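Local coordinates for intracellular protein transport protein USO1 (Saccharomyces cerevisiae S288c, PDB 6LSU) that is required for protein transport from the endoplasmic reticulum to the Golgi complex, and is represented here by the globular head of a coiled-coil membrane tether, at residues G104-Q109 and L169-M174; S119-K124 and W299-I304; L213-V218 and I260-K265; R236-I241 and L280-H285; G246-L251 and Q293-F298. All blocks are in the same frame, centred on the assembly; numbering follows the deposited sequence.

Interaction 1 of 5, residues G104-Q109 and L169-M174; sequences GWISQQ and LLEAVM
Ile106 lies opposite Ala172 where two helical segments cross, their CA atoms 5.8 Å apart. The axes of 104-109 and 169-174 approach to 9.2 Å and run at 57° to each other. No hydrogen bond joins the segments.

Ile106 carries the contact with its two branches. Its chi1 of -69° sets CG1 beside the backbone N and leaves CG2 anti to it. The CG2 branch meets the base of Glu171, with Ile106 CG2 3.3 Å from Glu171 CB. The other branch reaches the neighbouring residue, and Ile106 CD1 lies 4.2 Å from Ala172 CB.

The chain of Glu171 is extended beyond CG and brings its carboxylate alongside the first helix. Glu171 OE1 passes 3.9 Å from Ser107 CA and is hydrogen-bonded to Ser110 OG, one turn further along. Ser107 OG turns elsewhere, to Glu209 of helix 204-218. Glu171 OE2 also lies close to Glu209, and such a pair of acids would probably raise the proton affinity of one of them. An alanine in place of Glu171 would keep the CB contact with Ile106 but would probably leave Ser110 OG without this acceptor.

The contact is buried. It joins helix 103-112 to helix 160-174, which lies in ARM 2, and is consistent with the helix packing of an armadillo-type solenoid.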
# COMPACT_ATOMS: atom_id res chain seq x y z
N GLY A 104 -0.54 25.86 -15.20
CA GLY A 104 -1.23 24.99 -14.23
C GLY A 104 -1.41 23.58 -14.74
O GLY A 104 -0.99 22.62 -14.06
N TRP A 105 -1.94 23.42 -15.95
CA TRP A 105 -2.01 22.13 -16.66
C TRP A 105 -0.61 21.47 -16.74
O TRP A 105 -0.47 20.24 -16.50
CB TRP A 105 -2.63 22.35 -18.04
CG TRP A 105 -2.77 21.06 -18.79
CD1 TRP A 105 -3.80 20.17 -18.72
CD2 TRP A 105 -1.77 20.48 -19.63
NE1 TRP A 105 -3.52 19.08 -19.48
CE2 TRP A 105 -2.28 19.23 -20.04
CE3 TRP A 105 -0.51 20.89 -20.08
CZ2 TRP A 105 -1.57 18.39 -20.88
CZ3 TRP A 105 0.20 20.04 -20.89
CH2 TRP A 105 -0.33 18.82 -21.29
N ILE A 106 0.44 22.23 -17.04
CA ILE A 106 1.79 21.63 -17.26
C ILE A 106 2.27 21.02 -15.96
O ILE A 106 2.70 19.83 -15.98
CB ILE A 106 2.80 22.63 -17.82
CG1 ILE A 106 2.46 23.03 -19.25
CG2 ILE A 106 4.21 22.09 -17.73
CD1 ILE A 106 3.27 24.22 -19.76
N SER A 107 2.17 21.78 -14.86
CA SER A 107 2.59 21.30 -13.51
C SER A 107 1.80 20.05 -13.15
O SER A 107 2.46 19.00 -12.90
CB SER A 107 2.45 22.35 -12.49
OG SER A 107 3.40 23.37 -12.79
N GLN A 108 0.47 20.13 -13.24
CA GLN A 108 -0.46 19.00 -12.92
C GLN A 108 -0.05 17.75 -13.71
O GLN A 108 0.01 16.65 -13.10
CB GLN A 108 -1.91 19.38 -13.22
CG GLN A 108 -2.88 18.21 -13.07
CD GLN A 108 -4.19 18.57 -13.75
OE1 GLN A 108 -5.09 19.19 -13.15
NE2 GLN A 108 -4.27 18.27 -15.04
N GLN A 109 0.28 17.88 -14.99
CA GLN A 109 0.75 16.68 -15.77
C GLN A 109 2.05 16.14 -15.15
O GLN A 109 2.17 14.91 -15.04
CB GLN A 109 1.01 16.98 -17.24
CG GLN A 109 -0.22 17.45 -17.97
CD GLN A 109 -1.38 16.55 -17.65
OE1 GLN A 109 -2.32 17.01 -17.00
NE2 GLN A 109 -1.29 15.26 -18.03
N LEU A 169 8.53 24.49 -20.60
CA LEU A 169 8.41 24.00 -22.00
C LEU A 169 8.85 22.54 -22.04
O LEU A 169 8.13 21.72 -22.63
CB LEU A 169 9.22 24.88 -22.96
CG LEU A 169 9.03 24.56 -24.45
CD1 LEU A 169 7.56 24.60 -24.84
CD2 LEU A 169 9.85 25.51 -25.30
N LEU A 170 9.95 22.23 -21.38
CA LEU A 170 10.46 20.84 -21.23
C LEU A 170 9.46 19.93 -20.51
O LEU A 170 9.40 18.72 -20.88
CB LEU A 170 11.78 20.89 -20.46
CG LEU A 170 12.93 21.36 -21.34
CD1 LEU A 170 14.22 21.40 -20.55
CD2 LEU A 170 13.07 20.44 -22.57
N GLU A 171 8.77 20.44 -19.49
CA GLU A 171 7.70 19.66 -18.82
C GLU A 171 6.61 19.37 -19.86
O GLU A 171 6.07 18.29 -19.83
CB GLU A 171 7.09 20.42 -17.63
CG GLU A 171 7.87 20.42 -16.35
CD GLU A 171 7.14 21.30 -15.32
OE1 GLU A 171 6.33 20.77 -14.51
OE2 GLU A 171 7.30 22.55 -15.37
N ALA A 172 6.25 20.33 -20.69
CA ALA A 172 5.19 20.16 -21.71
C ALA A 172 5.58 19.05 -22.69
O ALA A 172 4.74 18.16 -22.97
CB ALA A 172 4.97 21.46 -22.40
N VAL A 173 6.83 19.03 -23.15
CA VAL A 173 7.24 17.98 -24.13
C VAL A 173 7.40 16.65 -23.39
O VAL A 173 7.12 15.62 -24.01
CB VAL A 173 8.47 18.40 -24.95
CG1 VAL A 173 8.35 19.86 -25.40
CG2 VAL A 173 9.77 18.16 -24.24
N MET A 174 7.79 16.63 -22.10
CA MET A 174 7.94 15.36 -21.34
C MET A 174 6.56 14.72 -21.07
O MET A 174 6.47 13.50 -21.03
CB MET A 174 8.63 15.52 -19.99
CG MET A 174 10.13 15.65 -20.04
SD MET A 174 11.07 14.26 -20.74
CE MET A 174 10.36 12.84 -19.93

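Interaction 2 of 5, residues S119-K124 and W299-I304; sequences SPLVMK and WNDQRI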
# COMPACT_ATOMS: atom_id res chain seq x y z
N SER A 119 -5.62 12.86 -3.96
CA SER A 119 -6.66 12.53 -4.98
C SER A 119 -7.87 13.42 -4.75
O SER A 119 -8.33 14.10 -5.67
CB SER A 119 -7.05 11.04 -4.99
OG SER A 119 -5.94 10.19 -4.73
N PRO A 120 -8.39 13.50 -3.49
CA PRO A 120 -9.50 14.40 -3.19
C PRO A 120 -9.17 15.83 -3.67
O PRO A 120 -9.96 16.39 -4.41
CB PRO A 120 -9.64 14.32 -1.65
CG PRO A 120 -9.00 12.99 -1.27
CD PRO A 120 -7.90 12.78 -2.29
N LEU A 121 -7.99 16.34 -3.31
CA LEU A 121 -7.57 17.76 -3.46
C LEU A 121 -7.28 18.12 -4.93
O LEU A 121 -7.16 19.32 -5.20
CB LEU A 121 -6.32 18.03 -2.62
CG LEU A 121 -6.45 17.80 -1.11
CD1 LEU A 121 -5.70 18.89 -0.36
CD2 LEU A 121 -7.90 17.75 -0.66
N VAL A 122 -7.10 17.14 -5.81
CA VAL A 122 -6.93 17.38 -7.28
C VAL A 122 -7.88 16.44 -8.03
O VAL A 122 -7.43 15.35 -8.46
CB VAL A 122 -5.46 17.22 -7.73
CG1 VAL A 122 -5.31 17.43 -9.22
CG2 VAL A 122 -4.53 18.16 -6.97
N MET A 123 -9.16 16.83 -8.15
CA MET A 123 -10.20 16.17 -8.99
C MET A 123 -10.22 16.83 -10.38
O MET A 123 -11.18 17.58 -10.67
CB MET A 123 -11.60 16.25 -8.35
CG MET A 123 -12.66 15.43 -9.08
SD MET A 123 -14.30 15.40 -8.29
CE MET A 123 -14.16 13.96 -7.23
N LYS A 124 -9.19 16.56 -11.19
CA LYS A 124 -8.99 17.17 -12.54
C LYS A 124 -8.47 16.13 -13.55
O LYS A 124 -7.69 15.22 -13.15
CB LYS A 124 -8.04 18.37 -12.44
CG LYS A 124 -8.47 19.51 -11.52
CD LYS A 124 -7.87 20.85 -11.89
CE LYS A 124 -7.79 21.81 -10.72
NZ LYS A 124 -6.97 23.00 -11.04
N TRP A 299 -3.95 17.69 11.27
CA TRP A 299 -4.02 16.66 10.22
C TRP A 299 -5.01 17.16 9.17
O TRP A 299 -5.99 17.78 9.53
CB TRP A 299 -4.39 15.29 10.79
CG TRP A 299 -3.22 14.56 11.39
CD1 TRP A 299 -3.01 14.30 12.72
CD2 TRP A 299 -2.09 13.96 10.70
NE1 TRP A 299 -1.88 13.59 12.88
CE2 TRP A 299 -1.26 13.40 11.68
CE3 TRP A 299 -1.68 13.90 9.37
CZ2 TRP A 299 -0.06 12.75 11.37
CZ3 TRP A 299 -0.49 13.28 9.05
CH2 TRP A 299 0.31 12.71 10.04
N ASN A 300 -4.61 17.03 7.90
CA ASN A 300 -5.41 17.33 6.70
C ASN A 300 -4.90 16.41 5.60
O ASN A 300 -3.92 15.71 5.84
CB ASN A 300 -5.29 18.79 6.31
CG ASN A 300 -3.91 19.20 5.83
OD1 ASN A 300 -3.13 18.41 5.28
ND2 ASN A 300 -3.65 20.49 5.95
N ASP A 301 -5.57 16.43 4.46
CA ASP A 301 -5.38 15.46 3.35
C ASP A 301 -3.95 15.60 2.83
O ASP A 301 -3.32 14.62 2.52
CB ASP A 301 -6.43 15.72 2.27
CG ASP A 301 -7.78 15.13 2.61
OD1 ASP A 301 -7.81 13.99 3.11
OD2 ASP A 301 -8.78 15.80 2.39
N GLN A 302 -3.40 16.80 2.78
CA GLN A 302 -2.04 16.99 2.24
C GLN A 302 -1.02 16.35 3.19
O GLN A 302 -0.05 15.62 2.69
CB GLN A 302 -1.78 18.47 2.00
CG GLN A 302 -0.46 18.71 1.29
CD GLN A 302 -0.39 17.93 -0.00
OE1 GLN A 302 -1.14 18.20 -0.93
NE2 GLN A 302 0.53 16.99 -0.12
N ARG A 303 -1.17 16.59 4.51
CA ARG A 303 -0.15 16.05 5.47
C ARG A 303 -0.26 14.53 5.55
O ARG A 303 0.79 13.88 5.64
CB ARG A 303 -0.34 16.70 6.82
CG ARG A 303 -0.24 18.21 6.70
CD ARG A 303 -0.70 18.88 7.93
NE ARG A 303 -0.40 20.27 7.77
CZ ARG A 303 -0.27 21.12 8.74
NH1 ARG A 303 -0.46 20.73 9.98
NH2 ARG A 303 0.06 22.36 8.45
N ILE A 304 -1.47 14.00 5.41
CA ILE A 304 -1.73 12.53 5.34
C ILE A 304 -0.96 11.93 4.16
O ILE A 304 -0.25 10.90 4.36
CB ILE A 304 -3.23 12.21 5.23
CG1 ILE A 304 -3.89 12.48 6.60
CG2 ILE A 304 -3.48 10.77 4.74
CD1 ILE A 304 -5.42 12.46 6.60
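Leu121 lays its two methyl branches against Asp301. Leu121 has CG beside its backbone N (chi1 -60°), which turns the isobutyl end to the first turn of helix 301-317. Its chi2 of -140° is far from a staggered value, and Leu121 and Pro120 are poorly ordered, so this conformation is uncertain. Leu121 CD2 sits 3.7 Å from Asp301 OD2 and also touches the CB of that residue. Leu121 CD1 comes to 4.4 Å from Gln302 N. Pro120 is more remote, its CB 4.4 Å from Asp301 OD2.

Pro120 and Leu121 are the central residues of a type I beta turn from Ser119 to Val122. On the other side Asn300 is the N-cap of the helix. Arg303 N donates to Asn300 OD1 at 2.8 Å, nearly straight, with an N-H...O angle of 166°. Asp301 OD1 makes a weak, long ion pair with Lys353. Gln302 NE2 bonds to Asn306 and Asn254.

No hydrogen bond or salt bridge crosses between the segments. A hydrocarbon end meets an acid at a partly open surface. Such chemistry implies a weak van der Waals contact between the 119-124 loop and the helix start.

Interaction 3 of 5, residues L213-V218 and I260-K265; sequences LLMAVV and INNILK
Asn262 and Val218 meet at the centre of this buried contact, and Ile263 and Met215 add smaller parts. The side chains of Val218 and Asn262 cross at about a right angle. Val218 CG2 touches the base of the asparagine, 3.7 Å from Asn262 CB. A chi1 of -45° puts CG1 of Val218 beside the backbone N and so leaves CG2 between that N and the carbonyl carbon, the crowded position. From there CG2 also reaches Ile263. Val218 CG2 lies 4.2 Å from Ile263 CG1, an apolar contact on the next residue of the helix.

The amide end of Asn262 extends past Val218 to the preceding turn of the first helix. Asn262 ND2 is 3.8 Å from Met215 O and 4.2 Å from Met215 CB, which is packing. Its hydrogen bond goes to the backbone O of Asn114, in the loop after helix 103-112. The buried amide nitrogen is thus satisfied, and that loop is tied to the helix pair.

The segments run nearly parallel, at 18°, with axes 9.3 Å apart. Helix 222-229 lies against both, touching Val218 and Ile263 through Val228. Helix 204-218 ends ARM 3 and helix 251-264 belongs to ARM 4. Near-parallel packing of equivalent helices from consecutive repeats is typical of an armadillo solenoid.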
# COMPACT_ATOMS: atom_id res chain seq x y z
N LEU A 213 10.06 18.73 -13.05
CA LEU A 213 10.69 18.31 -14.33
C LEU A 213 11.57 17.12 -13.95
O LEU A 213 11.60 16.06 -14.67
CB LEU A 213 11.44 19.47 -14.97
CG LEU A 213 12.29 19.13 -16.20
CD1 LEU A 213 11.44 18.58 -17.31
CD2 LEU A 213 13.10 20.33 -16.72
N LEU A 214 12.24 17.22 -12.81
CA LEU A 214 13.07 16.09 -12.37
C LEU A 214 12.18 14.85 -12.17
O LEU A 214 12.59 13.76 -12.58
CB LEU A 214 13.80 16.52 -11.10
CG LEU A 214 15.04 17.36 -11.38
CD1 LEU A 214 15.48 18.10 -10.13
CD2 LEU A 214 16.17 16.47 -11.90
N MET A 215 10.99 15.01 -11.58
CA MET A 215 10.06 13.87 -11.42
C MET A 215 9.81 13.22 -12.79
O MET A 215 9.86 11.98 -12.86
CB MET A 215 8.71 14.29 -10.85
CG MET A 215 8.69 14.46 -9.34
SD MET A 215 7.15 15.26 -8.83
CE MET A 215 6.05 14.05 -9.57
N ALA A 216 9.49 14.01 -13.80
CA ALA A 216 9.15 13.60 -15.18
C ALA A 216 10.30 12.85 -15.81
O ALA A 216 10.07 11.87 -16.47
CB ALA A 216 8.84 14.79 -16.04
N VAL A 217 11.51 13.33 -15.61
CA VAL A 217 12.67 12.84 -16.37
C VAL A 217 13.16 11.50 -15.75
O VAL A 217 13.45 10.55 -16.55
CB VAL A 217 13.75 13.94 -16.46
CG1 VAL A 217 15.10 13.36 -16.77
CG2 VAL A 217 13.37 14.96 -17.50
N VAL A 218 13.25 11.41 -14.42
CA VAL A 218 13.75 10.18 -13.72
C VAL A 218 12.69 9.07 -13.76
O VAL A 218 13.07 7.93 -13.61
CB VAL A 218 14.16 10.40 -12.25
CG1 VAL A 218 15.00 11.64 -12.04
CG2 VAL A 218 12.96 10.45 -11.33
N ILE A 260 11.89 11.82 -4.53
CA ILE A 260 12.69 10.80 -3.78
C ILE A 260 12.13 9.41 -4.10
O ILE A 260 12.94 8.48 -4.24
CB ILE A 260 12.70 11.06 -2.27
CG1 ILE A 260 13.30 12.41 -1.92
CG2 ILE A 260 13.47 9.94 -1.56
CD1 ILE A 260 13.46 12.59 -0.39
N ASN A 261 10.82 9.28 -4.20
CA ASN A 261 10.18 7.97 -4.45
C ASN A 261 10.60 7.48 -5.84
O ASN A 261 11.02 6.33 -5.92
CB ASN A 261 8.66 8.06 -4.26
CG ASN A 261 7.97 6.73 -4.42
OD1 ASN A 261 7.95 6.17 -5.52
ND2 ASN A 261 7.46 6.21 -3.32
N ASN A 262 10.48 8.30 -6.87
CA ASN A 262 10.77 7.90 -8.27
C ASN A 262 12.27 7.60 -8.45
O ASN A 262 12.60 6.75 -9.32
CB ASN A 262 10.33 8.97 -9.27
CG ASN A 262 8.83 9.07 -9.45
OD1 ASN A 262 8.09 8.11 -9.28
ND2 ASN A 262 8.37 10.24 -9.83
N ILE A 263 13.17 8.24 -7.68
CA ILE A 263 14.63 7.95 -7.79
C ILE A 263 14.96 6.58 -7.16
O ILE A 263 16.04 6.03 -7.57
CB ILE A 263 15.44 9.09 -7.14
CG1 ILE A 263 15.26 10.42 -7.86
CG2 ILE A 263 16.90 8.72 -7.01
CD1 ILE A 263 15.57 11.61 -6.99
N LEU A 264 14.15 6.07 -6.20
CA LEU A 264 14.43 4.80 -5.43
C LEU A 264 13.64 3.60 -5.97
O LEU A 264 14.15 2.49 -5.92
CB LEU A 264 14.10 4.97 -3.95
CG LEU A 264 14.87 6.08 -3.23
CD1 LEU A 264 14.57 6.09 -1.77
CD2 LEU A 264 16.36 5.92 -3.45
N LYS A 265 12.43 3.81 -6.48
CA LYS A 265 11.55 2.71 -6.94
C LYS A 265 12.37 1.84 -7.88
O LYS A 265 12.86 2.35 -8.89
CB LYS A 265 10.28 3.24 -7.62
CG LYS A 265 9.05 2.35 -7.46
CD LYS A 265 8.05 2.88 -6.44
CE LYS A 265 6.92 1.94 -6.04
NZ LYS A 265 6.04 2.57 -5.02

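Interaction 4 of 5, residues R236-I241 and L280-H285; sequences RLFSII and LPKLAH
Phe238 meets Lys282 and Leu283 across two helices, and its ring is the common partner of all the contacts.

The first kind of interaction is CH-pi. Lys282 CB stands over one face of the Phe238 ring, 3.9 Å from its centroid. The direction is only 12° off the ring normal, so the methylene sits over the middle of the ring and not its rim. This CB is placed by the backbone. From it, chi1 of -78° sets CG beside the backbone N of Lys282, and a bend at chi2 directs the rest of the chain onward.

The second kind is apolar contact at the far end of the ring. Phe238 CZ is 4.1 Å from Leu283 CD1. Leu283 CB is at a similar distance from the same ring atom, 4.2 Å from Phe238 CZ. The backbone takes part too, with Phe238 CE1 4.0 Å from Leu283 N. The ring thus rests against the helix itself as well as its side chains.

No hydrogen bond crosses between the segments. The side-chain contacts of Phe238 are apolar, apart from its brush with the backbone N of Leu283, and the ring is buried. An alanine at Phe238 would probably open a gap beside Leu283 and leave the Lys282 methylene without its aromatic face.

Helix 233-244 of ARM 4 is joined here to helix 280-287 of ARM 5. Phe238 also touches Ile260 of helix 251-264 and Phe274 of helix 268-276. Leu283 in turn packs on Ile313 and Val314 of helix 301-317. The ring therefore lies where helices of two successive repeats converge.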
# COMPACT_ATOMS: atom_id res chain seq x y z
N ARG A 236 19.78 17.79 -1.05
CA ARG A 236 19.06 18.97 -1.59
C ARG A 236 17.57 18.87 -1.23
O ARG A 236 17.03 19.81 -0.62
CB ARG A 236 19.22 19.03 -3.11
CG ARG A 236 20.65 19.29 -3.57
CD ARG A 236 20.71 19.50 -5.06
NE ARG A 236 22.06 19.34 -5.61
CZ ARG A 236 22.79 20.33 -6.12
NH1 ARG A 236 22.33 21.57 -6.15
NH2 ARG A 236 23.99 20.05 -6.60
N LEU A 237 16.94 17.76 -1.59
CA LEU A 237 15.47 17.60 -1.46
C LEU A 237 15.07 17.66 0.02
O LEU A 237 14.07 18.34 0.29
CB LEU A 237 15.02 16.30 -2.14
CG LEU A 237 15.10 16.32 -3.67
CD1 LEU A 237 14.55 15.03 -4.27
CD2 LEU A 237 14.37 17.51 -4.24
N PHE A 238 15.82 17.02 0.92
CA PHE A 238 15.62 17.10 2.39
C PHE A 238 15.79 18.53 2.94
O PHE A 238 15.00 18.89 3.82
CB PHE A 238 16.48 16.11 3.19
CG PHE A 238 15.84 14.74 3.30
CD1 PHE A 238 14.63 14.60 3.96
CD2 PHE A 238 16.36 13.64 2.65
CE1 PHE A 238 13.98 13.38 4.01
CE2 PHE A 238 15.71 12.41 2.71
CZ PHE A 238 14.52 12.30 3.39
N SER A 239 16.68 19.37 2.40
CA SER A 239 16.80 20.77 2.90
C SER A 239 15.58 21.52 2.42
O SER A 239 15.04 22.27 3.23
CB SER A 239 18.05 21.49 2.49
OG SER A 239 19.02 20.55 2.05
N ILE A 240 15.13 21.29 1.19
CA ILE A 240 13.91 21.98 0.67
C ILE A 240 12.74 21.58 1.59
O ILE A 240 12.02 22.46 2.04
CB ILE A 240 13.65 21.64 -0.81
CG1 ILE A 240 14.83 22.01 -1.69
CG2 ILE A 240 12.35 22.32 -1.26
CD1 ILE A 240 14.65 21.65 -3.14
N ILE A 241 12.56 20.27 1.85
CA ILE A 241 11.50 19.75 2.74
C ILE A 241 11.61 20.47 4.10
O ILE A 241 10.57 21.02 4.54
CB ILE A 241 11.56 18.22 2.88
CG1 ILE A 241 11.19 17.51 1.56
CG2 ILE A 241 10.67 17.71 4.05
CD1 ILE A 241 11.62 16.09 1.48
N LEU A 280 18.54 8.38 6.47
CA LEU A 280 17.63 7.79 7.49
C LEU A 280 17.33 8.78 8.61
O LEU A 280 16.17 8.99 8.94
CB LEU A 280 18.22 6.50 8.06
CG LEU A 280 18.07 5.30 7.15
CD1 LEU A 280 18.32 4.02 7.93
CD2 LEU A 280 16.69 5.30 6.52
N PRO A 281 18.34 9.41 9.26
CA PRO A 281 18.05 10.32 10.37
C PRO A 281 17.11 11.45 9.94
O PRO A 281 16.31 11.89 10.71
CB PRO A 281 19.41 10.91 10.73
CG PRO A 281 20.41 9.96 10.14
CD PRO A 281 19.76 9.36 8.91
N LYS A 282 17.25 11.89 8.69
CA LYS A 282 16.44 12.97 8.07
C LYS A 282 14.99 12.49 7.89
O LYS A 282 14.08 13.23 8.26
CB LYS A 282 17.07 13.40 6.75
CG LYS A 282 18.27 14.31 6.92
CD LYS A 282 19.37 14.07 5.92
CE LYS A 282 20.33 15.23 5.86
NZ LYS A 282 21.02 15.23 4.55
N LEU A 283 14.81 11.30 7.32
CA LEU A 283 13.48 10.67 7.05
C LEU A 283 12.78 10.39 8.39
O LEU A 283 11.60 10.74 8.54
CB LEU A 283 13.73 9.39 6.26
CG LEU A 283 12.48 8.71 5.71
CD1 LEU A 283 11.70 9.69 4.87
CD2 LEU A 283 12.86 7.50 4.89
N ALA A 284 13.51 9.83 9.35
CA ALA A 284 13.08 9.62 10.74
C ALA A 284 12.60 10.93 11.32
O ALA A 284 11.59 10.94 12.03
CB ALA A 284 14.21 9.12 11.58
N HIS A 285 13.36 11.99 11.12
CA HIS A 285 13.06 13.29 11.77
C HIS A 285 11.69 13.81 11.25
O HIS A 285 10.88 14.40 12.06
CB HIS A 285 14.20 14.28 11.54
CG HIS A 285 13.80 15.64 11.95
ND1 HIS A 285 13.74 15.99 13.30
CD2 HIS A 285 13.37 16.72 11.24
CE1 HIS A 285 13.31 17.23 13.39
NE2 HIS A 285 13.08 17.71 12.15

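Interaction 5 of 5, residues G246-L251 and Q293-F298; sequences GLRGSL and QDEVFF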
# COMPACT_ATOMS: atom_id res chain seq x y z
N GLY A 246 8.56 20.72 6.52
CA GLY A 246 8.42 19.27 6.67
C GLY A 246 7.04 18.79 6.25
O GLY A 246 6.47 19.30 5.26
N LEU A 247 6.49 17.84 7.00
CA LEU A 247 5.12 17.31 6.76
C LEU A 247 4.14 18.47 6.58
O LEU A 247 3.17 18.32 5.75
CB LEU A 247 4.72 16.41 7.92
CG LEU A 247 4.81 14.91 7.65
CD1 LEU A 247 5.92 14.53 6.68
CD2 LEU A 247 4.93 14.14 8.94
N ARG A 248 4.36 19.59 7.27
CA ARG A 248 3.45 20.77 7.18
C ARG A 248 3.71 21.59 5.91
O ARG A 248 2.93 22.49 5.64
CB ARG A 248 3.53 21.59 8.46
CG ARG A 248 2.95 20.85 9.65
CD ARG A 248 3.11 21.57 10.97
NE ARG A 248 4.30 21.07 11.66
CZ ARG A 248 4.42 20.95 12.98
NH1 ARG A 248 3.44 21.31 13.79
NH2 ARG A 248 5.54 20.47 13.49
N GLY A 249 4.74 21.31 5.11
CA GLY A 249 4.77 21.81 3.72
C GLY A 249 3.52 21.37 2.98
O GLY A 249 2.76 20.49 3.48
N SER A 250 3.19 21.96 1.86
CA SER A 250 2.05 21.43 1.10
C SER A 250 2.60 20.70 -0.13
O SER A 250 3.35 19.66 0.11
CB SER A 250 1.00 22.49 0.89
OG SER A 250 1.40 23.41 -0.11
N LEU A 251 2.37 21.21 -1.34
CA LEU A 251 2.65 20.42 -2.56
C LEU A 251 4.16 20.25 -2.77
O LEU A 251 4.56 19.11 -3.18
CB LEU A 251 1.99 21.11 -3.75
CG LEU A 251 0.59 20.63 -4.05
CD1 LEU A 251 0.16 21.26 -5.39
CD2 LEU A 251 0.52 19.13 -4.12
N GLN A 293 4.70 16.13 22.74
CA GLN A 293 3.99 16.62 23.96
C GLN A 293 3.54 18.08 23.75
O GLN A 293 2.51 18.46 24.36
CB GLN A 293 4.87 16.47 25.21
CG GLN A 293 4.06 16.38 26.50
CD GLN A 293 4.65 17.08 27.71
OE1 GLN A 293 5.20 18.18 27.61
NE2 GLN A 293 4.48 16.48 28.87
N ASP A 294 4.24 18.84 22.90
CA ASP A 294 4.16 20.32 22.76
C ASP A 294 2.86 20.75 22.08
O ASP A 294 2.04 21.37 22.74
CB ASP A 294 5.33 20.90 21.97
CG ASP A 294 6.50 21.30 22.85
OD1 ASP A 294 6.52 20.87 24.01
OD2 ASP A 294 7.37 22.05 22.37
N GLU A 295 2.71 20.48 20.78
CA GLU A 295 1.50 20.89 20.02
C GLU A 295 0.65 19.64 19.78
O GLU A 295 1.16 18.52 20.05
CB GLU A 295 1.85 21.51 18.65
CG GLU A 295 3.24 22.11 18.57
CD GLU A 295 4.14 21.53 17.50
OE1 GLU A 295 4.88 22.31 16.86
OE2 GLU A 295 4.12 20.29 17.31
N VAL A 296 -0.60 19.85 19.33
CA VAL A 296 -1.39 18.73 18.77
C VAL A 296 -1.31 18.86 17.25
O VAL A 296 -1.95 19.74 16.66
CB VAL A 296 -2.84 18.72 19.27
CG1 VAL A 296 -3.58 17.48 18.75
CG2 VAL A 296 -2.90 18.83 20.77
N PHE A 297 -0.50 18.03 16.64
CA PHE A 297 -0.29 18.07 15.18
C PHE A 297 -1.65 18.11 14.46
O PHE A 297 -2.60 17.35 14.78
CB PHE A 297 0.55 16.89 14.74
CG PHE A 297 0.98 16.98 13.30
CD1 PHE A 297 2.15 17.67 12.95
CD2 PHE A 297 0.22 16.41 12.30
CE1 PHE A 297 2.58 17.68 11.64
CE2 PHE A 297 0.63 16.48 10.99
CZ PHE A 297 1.80 17.11 10.66
N PHE A 298 -1.75 19.06 13.51
CA PHE A 298 -2.97 19.33 12.74
C PHE A 298 -2.93 18.52 11.45
O PHE A 298 -1.97 18.59 10.69
CB PHE A 298 -3.14 20.81 12.41
CG PHE A 298 -4.33 21.01 11.51
CD1 PHE A 298 -5.60 20.74 11.99
CD2 PHE A 298 -4.17 21.37 10.18
CE1 PHE A 298 -6.70 20.91 11.18
CE2 PHE A 298 -5.27 21.48 9.34
CZ PHE A 298 -6.53 21.28 9.85
O HOH W 1 0.27 21.75 13.40
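Arg248 packs obliquely against Phe297 and reaches on to Glu295. The tighter part is at the ring. Arg248 CG is 3.8 Å from Phe297 CE1, and that same Phe297 CE1 lies over one face of the guanidinium, offset toward its rim. The two planes are tilted by 53°, so this is no parallel stack. Leu247 adds an apolar contact, its CB 4.1 Å from Phe297 CZ. Phe297 has CG anti to the backbone N (chi1 -171°), which swings the ring in toward the 246-251 loop.

The looser part is at the charged end. Arg248 bends at chi3, and its NH1 forms a salt bridge with Glu295 OE1 at 3.5 Å. The carboxylate plane is turned 79° from the guanidinium. Glu295 is exposed, and the separation is long, so the pair is probably weak. A water accepts from Arg248 NH1 at 3.2 Å and links it weakly to Phe298 N.

Both segments lie in links between helices, the first with a short 3-10 turn at 247-248. The first leads from helix 233-244 to helix 251-264, the second from helix 280-287 to helix 301-317. Phe297 also stacks edge-to-face with Trp299, and Leu247 packs on Ile307 of helix 301-317. The contact thus joins corresponding links of ARM 4 and ARM 5 beside that helix.

How the interactions relate
Interactions 1, 3 and 4 are buried helix-helix contacts, while interactions 2 and 5 involve loops and are partly open. Interaction 1 touches interaction 3 through Leu170 against Leu213, and interaction 3 touches interaction 4 through Ile260 against Leu237 and Phe238. Interaction 3 thus links three buried contacts in a row. Interactions 3, 4 and 5 all join ARM 4 to an adjacent repeat. Interaction 5 meets interaction 2 near Arg303, whose NH1 probably bonds to Phe298 O. Chemistry follows place: hydrocarbon and aromatic contacts dominate inside, with polar ends bonded to other residues. A salt bridge and a water appear in interaction 5, while interaction 2 is van der Waals contact alone.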